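Local structure of ribokinase (Cryptococcus neoformans var. grubii serotype A, 6CW5) at residues Leu16-Val21 and Glu146-Ser151; Ile23-His28 and Arg103-Ser108; Leu166-Asn171 and Lys187-Leu192. The protein probably phosphorylates D-ribose at O-5 with ATP and a divalent metal ion, feeding D-ribose 5-phosphate to nucleotide synthesis and the pentose phosphate pathway. One frame throughout, in Å; residues are numbered along the deposited sequence.

Contact 1 of 3, residues Leu16-Val21 and Glu146-Ser151; sequences LVRGSV and EVPLSS
Gly-19 and Val-147 face each other where strand 15-18 has just run out and helix 149-161 has yet to begin; their CA atoms are 5.9 Å apart, and those of Ser-20 and Glu-146 come to 5.6 Å. The backbones pass close by, and the bonds across the contact come from side chains. Arg-18 leaves the strand with CG anti to its N (chi1 171°), then bends at chi2, which brings its guanidinium edge round to Ser-151 in the first turn of the helix. NE and NH2 of Arg-18 both donate to Ser-151 OG, at 3.0 and 2.9 Å, close to the guanidinium plane. This side-on grip on one oxygen fixes the rotation of the group, and NH1 is held separately by Asp-69 O in the neighbouring strand. Over one guanidinium face lies CG2 of Val-147, 3.9 Å above the plane and offset toward the rim. The other branch of Val-147, CG1, presses on the backbone, 3.5 Å from Gly-19 C. In this PfkB-family kinase the strand belongs to the large, mainly parallel sheet with helices packed against it, and the turn after it leads toward the predicted ribose site, to which Glu-146 is assigned. Ser-20 OG is modelled as donating to Glu-146 OE1, but at 2.4 Å, so short that the exact length is doubtful. Gly-52 N also bonds to Ser-20 OG and Lys-51 N to Glu-146 OE1, while Glu-146 OE2 hydrogen-bonds a glycerol, probably from the crystallisation liquor. Across the dimer interface, Pro-148 packs on Leu-126 of the second subunit, and Leu-149 N bonds to Thr-130 OG1 of that subunit.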
loop_
_atom_site.group_PDB
_atom_site.type_symbol
_atom_site.label_atom_id
_atom_site.label_comp_id
_atom_site.label_asym_id
_atom_site.label_seq_id
_atom_site.Cartn_x
_atom_site.Cartn_y
_atom_site.Cartn_z
ATOM N N LEU A 16 -1.278 -17.300 5.210
ATOM C CA LEU A 16 -0.275 -16.365 4.729
ATOM C C LEU A 16 -0.062 -15.321 5.811
ATOM O O LEU A 16 -1.041 -14.729 6.303
ATOM C CB LEU A 16 -0.720 -15.685 3.437
ATOM C CG LEU A 16 0.217 -14.604 2.893
ATOM C CD1 LEU A 16 1.569 -15.165 2.443
ATOM C CD2 LEU A 16 -0.515 -13.945 1.728
ATOM N N VAL A 17 1.186 -15.148 6.223
ATOM C CA VAL A 17 1.582 -14.047 7.106
ATOM C C VAL A 17 2.200 -12.974 6.233
ATOM O O VAL A 17 3.251 -13.185 5.620
ATOM C CB VAL A 17 2.568 -14.498 8.196
ATOM C CG1 VAL A 17 2.903 -13.321 9.147
ATOM C CG2 VAL A 17 2.006 -15.703 8.972
ATOM N N ARG A 18 1.557 -11.814 6.158
ATOM C CA ARG A 18 2.138 -10.680 5.458
ATOM C C ARG A 18 2.669 -9.770 6.557
ATOM O O ARG A 18 1.886 -9.148 7.288
ATOM C CB ARG A 18 1.112 -9.974 4.581
ATOM C CG ARG A 18 1.587 -8.649 3.982
ATOM C CD ARG A 18 2.765 -8.781 3.013
ATOM N NE ARG A 18 3.206 -7.444 2.598
ATOM C CZ ARG A 18 4.353 -6.888 2.980
ATOM N NH1 ARG A 18 5.233 -7.583 3.701
ATOM N NH2 ARG A 18 4.636 -5.643 2.606
ATOM N N GLY A 19 3.987 -9.736 6.731
ATOM C CA GLY A 19 4.479 -9.017 7.897
ATOM C C GLY A 19 5.987 -8.953 7.943
ATOM O O GLY A 19 6.677 -9.198 6.959
ATOM N N SER A 20 6.481 -8.619 9.114
ATOM C CA SER A 20 7.858 -8.172 9.289
ATOM C C SER A 20 8.777 -9.297 9.730
ATOM O O SER A 20 8.350 -10.274 10.350
ATOM C CB SER A 20 7.870 -7.073 10.356
ATOM O OG SER A 20 7.290 -7.584 11.554
ATOM N N VAL A 21 10.077 -9.088 9.475
ATOM C CA VAL A 21 11.169 -9.869 10.037
ATOM C C VAL A 21 12.135 -8.886 10.666
ATOM O O VAL A 21 12.553 -7.928 10.010
ATOM C CB VAL A 21 11.886 -10.696 8.962
ATOM C CG1 VAL A 21 13.047 -11.508 9.566
ATOM C CG2 VAL A 21 10.874 -11.605 8.266
ATOM N N GLU A 146 3.987 -3.807 11.194
ATOM C CA GLU A 146 5.411 -3.488 11.080
ATOM C C GLU A 146 5.882 -3.405 9.636
ATOM O O GLU A 146 7.099 -3.396 9.399
ATOM C CB GLU A 146 6.267 -4.518 11.834
ATOM C CG GLU A 146 6.096 -4.422 13.353
ATOM C CD GLU A 146 7.018 -5.333 14.162
ATOM O OE1 GLU A 146 7.517 -6.363 13.637
ATOM O OE2 GLU A 146 7.200 -5.025 15.369
ATOM N N VAL A 147 4.956 -3.395 8.675
ATOM C CA VAL A 147 5.242 -3.170 7.261
ATOM C C VAL A 147 4.385 -1.992 6.820
ATOM O O VAL A 147 3.574 -1.507 7.637
ATOM C CB VAL A 147 4.986 -4.448 6.434
ATOM C CG1 VAL A 147 5.789 -5.592 7.050
ATOM C CG2 VAL A 147 3.469 -4.797 6.389
ATOM N N PRO A 148 4.516 -1.481 5.575
ATOM C CA PRO A 148 3.774 -0.268 5.213
ATOM C C PRO A 148 2.293 -0.531 5.340
ATOM O O PRO A 148 1.805 -1.572 4.898
ATOM C CB PRO A 148 4.152 -0.022 3.741
ATOM C CG PRO A 148 5.540 -0.640 3.627
ATOM C CD PRO A 148 5.458 -1.877 4.497
ATOM N N LEU A 149 1.576 0.426 5.940
ATOM C CA LEU A 149 0.159 0.169 6.207
ATOM C C LEU A 149 -0.608 -0.077 4.915
ATOM O O LEU A 149 -1.539 -0.885 4.884
ATOM C CB LEU A 149 -0.466 1.333 6.971
ATOM C CG LEU A 149 -1.974 1.200 7.307
ATOM C CD1 LEU A 149 -2.244 -0.064 8.128
ATOM C CD2 LEU A 149 -2.461 2.495 8.055
ATOM N N SER A 150 -0.253 0.632 3.832
ATOM C CA SER A 150 -0.979 0.418 2.591
ATOM C C SER A 150 -0.890 -1.037 2.150
ATOM O O SER A 150 -1.833 -1.556 1.524
ATOM C CB SER A 150 -0.470 1.343 1.479
ATOM O OG SER A 150 0.866 1.044 1.109
ATOM N N SER A 151 0.228 -1.702 2.444
ATOM C CA SER A 151 0.379 -3.107 2.041
ATOM C C SER A 151 -0.496 -4.001 2.909
ATOM O O SER A 151 -1.246 -4.844 2.399
ATOM C CB SER A 151 1.860 -3.510 2.104
ATOM O OG SER A 151 2.083 -4.827 1.584
#

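Contact 2 of 3, residues Ile23-His28 and Arg103-Ser108; sequences IDEFFH and RAVIQS
Two neighbouring parallel strands, 22-29 and 102-109, form the middle of the small four-stranded sheet that makes up the lid of ribokinase-like enzymes, apart from the large sheet of the main domain. Six pairs of residues lie in register, from Ile-23 with Arg-103 to His-28 with Ser-108, and the short strand axes run 28° apart. The backbone ladder passes through Ala-104 N to Ile-23 O, Glu-25 N to Ala-104 O, Ile-106 N to Glu-25 O, Phe-27 N to Ile-106 O and Ser-108 N to Phe-27 O. On the face carrying Asp-24, Phe-26 and His-28, Ile-106 lies alongside Phe-26, pointing the same way, and its CD1 forms a CH-pi contact 3.9 Å from the centroid of that ring. The same methyl is 4.0 Å from Asp-24 CG, while Ala-104 CB comes to 3.4 Å from Asp-24 OD1. Asp-24, predicted to bind substrate, turns OD2 to a glycerol, and the ring of Phe-26 also touches Thr-277, one of the predicted potassium-binding residues. On the other face Phe-27 CE2 meets Val-105 CG1 at 3.9 Å, the two side chains crossing at a slant. A bend at chi3 (61°) turns the guanidinium of Arg-103 forward along the strands to Glu-25. His-28, whose NE2 is bonded to Thr-45 OG1, is joined through ND1 and a water to Ser-108 OG. At the opposite end of the ladder, Arg-103 NH2 makes a 2.7 Å salt bridge with Glu-25 OE1 on its syn side, the carboxylate and guanidinium planes turned 62° apart.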
loop_
_atom_site.group_PDB
_atom_site.type_symbol
_atom_site.label_atom_id
_atom_site.label_comp_id
_atom_site.label_asym_id
_atom_site.label_seq_id
_atom_site.Cartn_x
_atom_site.Cartn_y
_atom_site.Cartn_z
ATOM N N ILE A 23 15.724 -8.437 13.222
ATOM C CA ILE A 23 16.803 -8.892 14.096
ATOM C C ILE A 23 16.612 -8.130 15.400
ATOM O O ILE A 23 16.714 -6.905 15.417
ATOM C CB ILE A 23 18.178 -8.646 13.475
ATOM C CG1 ILE A 23 18.285 -9.468 12.189
ATOM C CG2 ILE A 23 19.284 -9.019 14.477
ATOM C CD1 ILE A 23 19.565 -9.205 11.386
ATOM N N ASP A 24 16.302 -8.854 16.483
ATOM C CA ASP A 24 16.066 -8.255 17.787
ATOM C C ASP A 24 17.399 -8.118 18.499
ATOM O O ASP A 24 18.143 -9.090 18.610
ATOM C CB ASP A 24 15.143 -9.123 18.643
ATOM C CG ASP A 24 13.686 -9.110 18.157
ATOM O OD1 ASP A 24 13.367 -8.364 17.209
ATOM O OD2 ASP A 24 12.883 -9.843 18.762
ATOM N N GLU A 25 17.676 -6.930 19.016
ATOM C CA GLU A 25 18.854 -6.718 19.843
ATOM C C GLU A 25 18.369 -6.385 21.242
ATOM O O GLU A 25 17.778 -5.319 21.454
ATOM C CB GLU A 25 19.703 -5.605 19.266
ATOM C CG GLU A 25 20.390 -6.009 17.988
ATOM C CD GLU A 25 21.292 -4.910 17.485
ATOM O OE1 GLU A 25 20.763 -3.860 17.100
ATOM O OE2 GLU A 25 22.528 -5.089 17.514
ATOM N N PHE A 26 18.592 -7.312 22.182
ATOM C CA PHE A 26 18.229 -7.108 23.580
ATOM C C PHE A 26 19.424 -6.517 24.319
ATOM O O PHE A 26 20.410 -7.216 24.553
ATOM C CB PHE A 26 17.826 -8.416 24.244
ATOM C CG PHE A 26 16.559 -8.995 23.700
ATOM C CD1 PHE A 26 15.342 -8.696 24.296
ATOM C CD2 PHE A 26 16.585 -9.831 22.590
ATOM C CE1 PHE A 26 14.161 -9.224 23.787
ATOM C CE2 PHE A 26 15.401 -10.367 22.073
ATOM C CZ PHE A 26 14.197 -10.061 22.674
ATOM N N PHE A 27 19.293 -5.259 24.732
ATOM C CA PHE A 27 20.273 -4.580 25.574
ATOM C C PHE A 27 19.828 -4.686 27.032
ATOM O O PHE A 27 18.811 -4.102 27.426
ATOM C CB PHE A 27 20.398 -3.128 25.134
ATOM C CG PHE A 27 21.070 -2.955 23.815
ATOM C CD1 PHE A 27 22.439 -2.757 23.743
ATOM C CD2 PHE A 27 20.334 -2.962 22.637
ATOM C CE1 PHE A 27 23.069 -2.600 22.493
ATOM C CE2 PHE A 27 20.940 -2.803 21.402
ATOM C CZ PHE A 27 22.306 -2.613 21.314
ATOM N N HIS A 28 20.582 -5.427 27.834
ATOM C CA HIS A 28 20.209 -5.607 29.230
ATOM C C HIS A 28 20.620 -4.386 30.046
ATOM O O HIS A 28 21.788 -3.975 30.034
ATOM C CB HIS A 28 20.831 -6.902 29.753
ATOM C CG HIS A 28 20.477 -8.081 28.899
ATOM N ND1 HIS A 28 19.300 -8.782 29.049
ATOM C CD2 HIS A 28 21.108 -8.629 27.832
ATOM C CE1 HIS A 28 19.235 -9.730 28.133
ATOM N NE2 HIS A 28 20.322 -9.661 27.383
ATOM N N ARG A 103 15.156 -4.024 12.275
ATOM C CA ARG A 103 15.755 -4.221 13.587
ATOM C C ARG A 103 14.789 -3.779 14.669
ATOM O O ARG A 103 14.036 -2.811 14.485
ATOM C CB ARG A 103 17.067 -3.438 13.705
ATOM C CG ARG A 103 18.120 -3.905 12.701
ATOM C CD ARG A 103 19.225 -2.920 12.608
ATOM N NE ARG A 103 19.867 -2.778 13.907
ATOM C CZ ARG A 103 20.732 -1.823 14.191
ATOM N NH1 ARG A 103 21.064 -0.941 13.254
ATOM N NH2 ARG A 103 21.264 -1.756 15.404
ATOM N N ALA A 104 14.778 -4.510 15.783
ATOM C CA ALA A 104 14.126 -4.029 17.000
ATOM C C ALA A 104 15.209 -3.806 18.030
ATOM O O ALA A 104 15.912 -4.749 18.400
ATOM C CB ALA A 104 13.080 -5.005 17.541
ATOM N N VAL A 105 15.357 -2.570 18.490
ATOM C CA VAL A 105 16.326 -2.280 19.536
ATOM C C VAL A 105 15.552 -2.331 20.844
ATOM O O VAL A 105 14.721 -1.457 21.101
ATOM C CB VAL A 105 17.004 -0.922 19.326
ATOM C CG1 VAL A 105 17.914 -0.586 20.493
ATOM C CG2 VAL A 105 17.800 -0.947 18.039
ATOM N N ILE A 106 15.803 -3.361 21.656
ATOM C CA ILE A 106 14.989 -3.659 22.836
ATOM C C ILE A 106 15.798 -3.364 24.084
ATOM O O ILE A 106 16.868 -3.948 24.303
ATOM C CB ILE A 106 14.495 -5.113 22.836
ATOM C CG1 ILE A 106 13.816 -5.416 21.484
ATOM C CG2 ILE A 106 13.551 -5.351 24.031
ATOM C CD1 ILE A 106 13.205 -6.795 21.368
ATOM N N GLN A 107 15.299 -2.445 24.898
ATOM C CA GLN A 107 15.862 -2.215 26.215
ATOM C C GLN A 107 15.174 -3.196 27.151
ATOM O O GLN A 107 13.961 -3.115 27.350
ATOM C CB GLN A 107 15.641 -0.774 26.669
ATOM C CG GLN A 107 16.347 0.280 25.846
ATOM C CD GLN A 107 15.966 1.668 26.313
ATOM O OE1 GLN A 107 16.382 2.115 27.382
ATOM N NE2 GLN A 107 15.160 2.351 25.514
ATOM N N SER A 108 15.941 -4.136 27.686
ATOM C CA SER A 108 15.433 -5.151 28.603
ATOM C C SER A 108 15.796 -4.703 30.013
ATOM O O SER A 108 16.919 -4.914 30.474
ATOM C CB SER A 108 16.021 -6.520 28.282
ATOM O OG SER A 108 15.524 -7.482 29.198
HETATM O O HOH W 1 19.317 -5.778 14.999
HETATM O O HOH W 2 17.743 -7.975 31.131
#

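Contact 3 of 3, residues Leu166-Asn171 and Lys187-Leu192; sequences LTSVFN and KHLSWL
Leu-189 and Phe-170 cross at about a right angle, with the leucine methyls set against the base of the aromatic side chain: Leu-189 CD1 is 3.4 Å from Phe-170 CB, and CD2 reaches the same carbon at 3.8 Å. Leu-192, by contrast, lies beside Phe-170 and points the same way, its CD1 4.1 Å from Phe-170 CD2. The ring of Phe-170 itself stacks on Phe-184. On the other face of the sheet from Phe-170 and Leu-192, Val-169 meets Trp-191 at a slant, CG2 to CB at 3.9 Å, while CG2 of Thr-167 sits at the edge of the indole, near its plane. Phe-287 of helix 279-292 makes an edge-to-face contact with Trp-191. Strands 167-170 and 191-195 are neighbours in the large sheet, joined through helix 178-183 as a beta-alpha-beta unit, and their parallel pairing is carried by Trp-191 N to Ser-168 O and Phe-170 N to Trp-191 O. Before the pairing starts, two serines take over part of the backbone's work. Ser-190 OG, anti to its carbonyl carbon (chi1 -47°), accepts from Ser-168 N at 2.9 Å. In return, Ser-168 OG accepts from Ser-190 N at 3.0 Å, and that N-H also makes a weak bond to Ser-168 O. A water linked to Ser-168 OG donates to both Leu-166 O and His-188 O, bridging the start of the strand to the short 3-10 turn.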
loop_
_atom_site.group_PDB
_atom_site.type_symbol
_atom_site.label_atom_id
_atom_site.label_comp_id
_atom_site.label_asym_id
_atom_site.label_seq_id
_atom_site.Cartn_x
_atom_site.Cartn_y
_atom_site.Cartn_z
ATOM N N LEU A 166 -11.231 -14.994 3.036
ATOM C CA LEU A 166 -10.320 -15.642 3.964
ATOM C C LEU A 166 -10.704 -15.285 5.388
ATOM O O LEU A 166 -11.374 -14.287 5.641
ATOM C CB LEU A 166 -8.873 -15.193 3.733
ATOM C CG LEU A 166 -8.136 -15.896 2.581
ATOM C CD1 LEU A 166 -8.758 -15.620 1.232
ATOM C CD2 LEU A 166 -6.712 -15.413 2.591
ATOM N N THR A 167 -10.219 -16.080 6.327
ATOM C CA THR A 167 -10.271 -15.710 7.733
ATOM C C THR A 167 -9.055 -14.846 8.019
ATOM O O THR A 167 -7.918 -15.322 7.937
ATOM C CB THR A 167 -10.277 -16.954 8.611
ATOM O OG1 THR A 167 -11.439 -17.740 8.333
ATOM C CG2 THR A 167 -10.278 -16.547 10.068
ATOM N N SER A 168 -9.271 -13.572 8.312
ATOM C CA SER A 168 -8.153 -12.657 8.512
ATOM C C SER A 168 -8.038 -12.298 9.987
ATOM O O SER A 168 -9.046 -12.121 10.672
ATOM C CB SER A 168 -8.328 -11.398 7.679
ATOM O OG SER A 168 -9.622 -10.877 7.934
ATOM N N VAL A 169 -6.800 -12.151 10.452
ATOM C CA VAL A 169 -6.475 -11.943 11.861
ATOM C C VAL A 169 -5.472 -10.804 11.922
ATOM O O VAL A 169 -4.455 -10.843 11.227
ATOM C CB VAL A 169 -5.894 -13.226 12.493
ATOM C CG1 VAL A 169 -5.566 -13.010 13.951
ATOM C CG2 VAL A 169 -6.867 -14.387 12.346
ATOM N N PHE A 170 -5.772 -9.771 12.716
ATOM C CA PHE A 170 -4.953 -8.558 12.726
ATOM C C PHE A 170 -4.523 -8.240 14.147
ATOM O O PHE A 170 -5.339 -8.299 15.070
ATOM C CB PHE A 170 -5.767 -7.419 12.146
ATOM C CG PHE A 170 -5.118 -6.054 12.217
ATOM C CD1 PHE A 170 -3.853 -5.824 11.695
ATOM C CD2 PHE A 170 -5.850 -4.967 12.704
ATOM C CE1 PHE A 170 -3.303 -4.550 11.703
ATOM C CE2 PHE A 170 -5.296 -3.703 12.738
ATOM C CZ PHE A 170 -4.025 -3.484 12.212
ATOM N N ASN A 171 -3.246 -7.895 14.317
ATOM C CA ASN A 171 -2.692 -7.477 15.605
ATOM C C ASN A 171 -2.108 -6.080 15.390
ATOM O O ASN A 171 -1.086 -5.934 14.687
ATOM C CB ASN A 171 -1.642 -8.508 16.032
ATOM C CG ASN A 171 -0.887 -8.150 17.310
ATOM O OD1 ASN A 171 0.322 -8.406 17.398
ATOM N ND2 ASN A 171 -1.588 -7.631 18.321
ATOM N N LYS A 187 -14.575 -4.009 8.294
ATOM C CA LYS A 187 -15.554 -4.969 7.794
ATOM C C LYS A 187 -14.905 -6.189 7.162
ATOM O O LYS A 187 -15.565 -7.227 7.066
ATOM C CB LYS A 187 -16.505 -4.318 6.788
ATOM C CG LYS A 187 -15.822 -3.785 5.546
ATOM C CD LYS A 187 -16.799 -3.112 4.617
ATOM C CE LYS A 187 -16.074 -2.474 3.448
ATOM N NZ LYS A 187 -17.036 -1.818 2.524
ATOM N N HIS A 188 -13.641 -6.100 6.716
ATOM C CA HIS A 188 -12.957 -7.232 6.083
ATOM C C HIS A 188 -12.277 -8.153 7.075
ATOM O O HIS A 188 -11.800 -9.225 6.685
ATOM C CB HIS A 188 -11.883 -6.729 5.094
ATOM C CG HIS A 188 -12.459 -5.985 3.935
ATOM N ND1 HIS A 188 -13.576 -6.429 3.259
ATOM C CD2 HIS A 188 -12.088 -4.827 3.334
ATOM C CE1 HIS A 188 -13.864 -5.579 2.288
ATOM N NE2 HIS A 188 -12.972 -4.605 2.310
ATOM N N LEU A 189 -12.221 -7.768 8.339
ATOM C CA LEU A 189 -11.386 -8.446 9.319
ATOM C C LEU A 189 -12.188 -9.489 10.084
ATOM O O LEU A 189 -13.255 -9.181 10.627
ATOM C CB LEU A 189 -10.809 -7.428 10.301
ATOM C CG LEU A 189 -9.880 -8.039 11.315
ATOM C CD1 LEU A 189 -8.626 -8.545 10.605
ATOM C CD2 LEU A 189 -9.529 -6.935 12.339
ATOM N N SER A 190 -11.663 -10.715 10.157
ATOM C CA SER A 190 -12.382 -11.734 10.926
ATOM C C SER A 190 -12.084 -11.642 12.415
ATOM O O SER A 190 -12.992 -11.830 13.236
ATOM C CB SER A 190 -12.033 -13.144 10.442
ATOM O OG SER A 190 -12.090 -13.244 9.020
ATOM N N TRP A 191 -10.814 -11.426 12.778
ATOM C CA TRP A 191 -10.389 -11.435 14.176
ATOM C C TRP A 191 -9.424 -10.301 14.463
ATOM O O TRP A 191 -8.451 -10.111 13.731
ATOM C CB TRP A 191 -9.696 -12.747 14.548
ATOM C CG TRP A 191 -10.635 -13.904 14.669
ATOM C CD1 TRP A 191 -10.892 -14.868 13.741
ATOM C CD2 TRP A 191 -11.433 -14.212 15.812
ATOM N NE1 TRP A 191 -11.812 -15.773 14.249
ATOM C CE2 TRP A 191 -12.157 -15.381 15.519
ATOM C CE3 TRP A 191 -11.599 -13.601 17.063
ATOM C CZ2 TRP A 191 -13.036 -15.964 16.432
ATOM C CZ3 TRP A 191 -12.465 -14.183 17.976
ATOM C CH2 TRP A 191 -13.178 -15.351 17.649
ATOM N N LEU A 192 -9.678 -9.577 15.548
ATOM C CA LEU A 192 -8.731 -8.603 16.082
ATOM C C LEU A 192 -8.103 -9.198 17.335
ATOM O O LEU A 192 -8.824 -9.644 18.230
ATOM C CB LEU A 192 -9.446 -7.289 16.423
ATOM C CG LEU A 192 -8.673 -6.256 17.261
ATOM C CD1 LEU A 192 -7.581 -5.591 16.384
ATOM C CD2 LEU A 192 -9.631 -5.192 17.812
HETATM O O HOH W 3 -10.863 -11.480 5.569
#

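How the contacts relate
Contacts 1 and 3 are buried in the main domain and reach the same large sheet, their centres about 14 Å apart; helix 149-161, which begins in contact 1, is followed in the chain by strand 167-170 of contact 3. Contact 2 belongs to the separate small sheet and is only partly buried, its centre about 29 Å from that of contact 3, on the opposite side of the chain's centre. Residues 16-21 run on into 23-28, so one length of chain passes from contact 1 into contact 2. Chemistry follows position: polar side chains carry contact 1, a regular ladder with an ion pair holds contact 2, and contact 3 combines apolar packing with serine-backbone bonds.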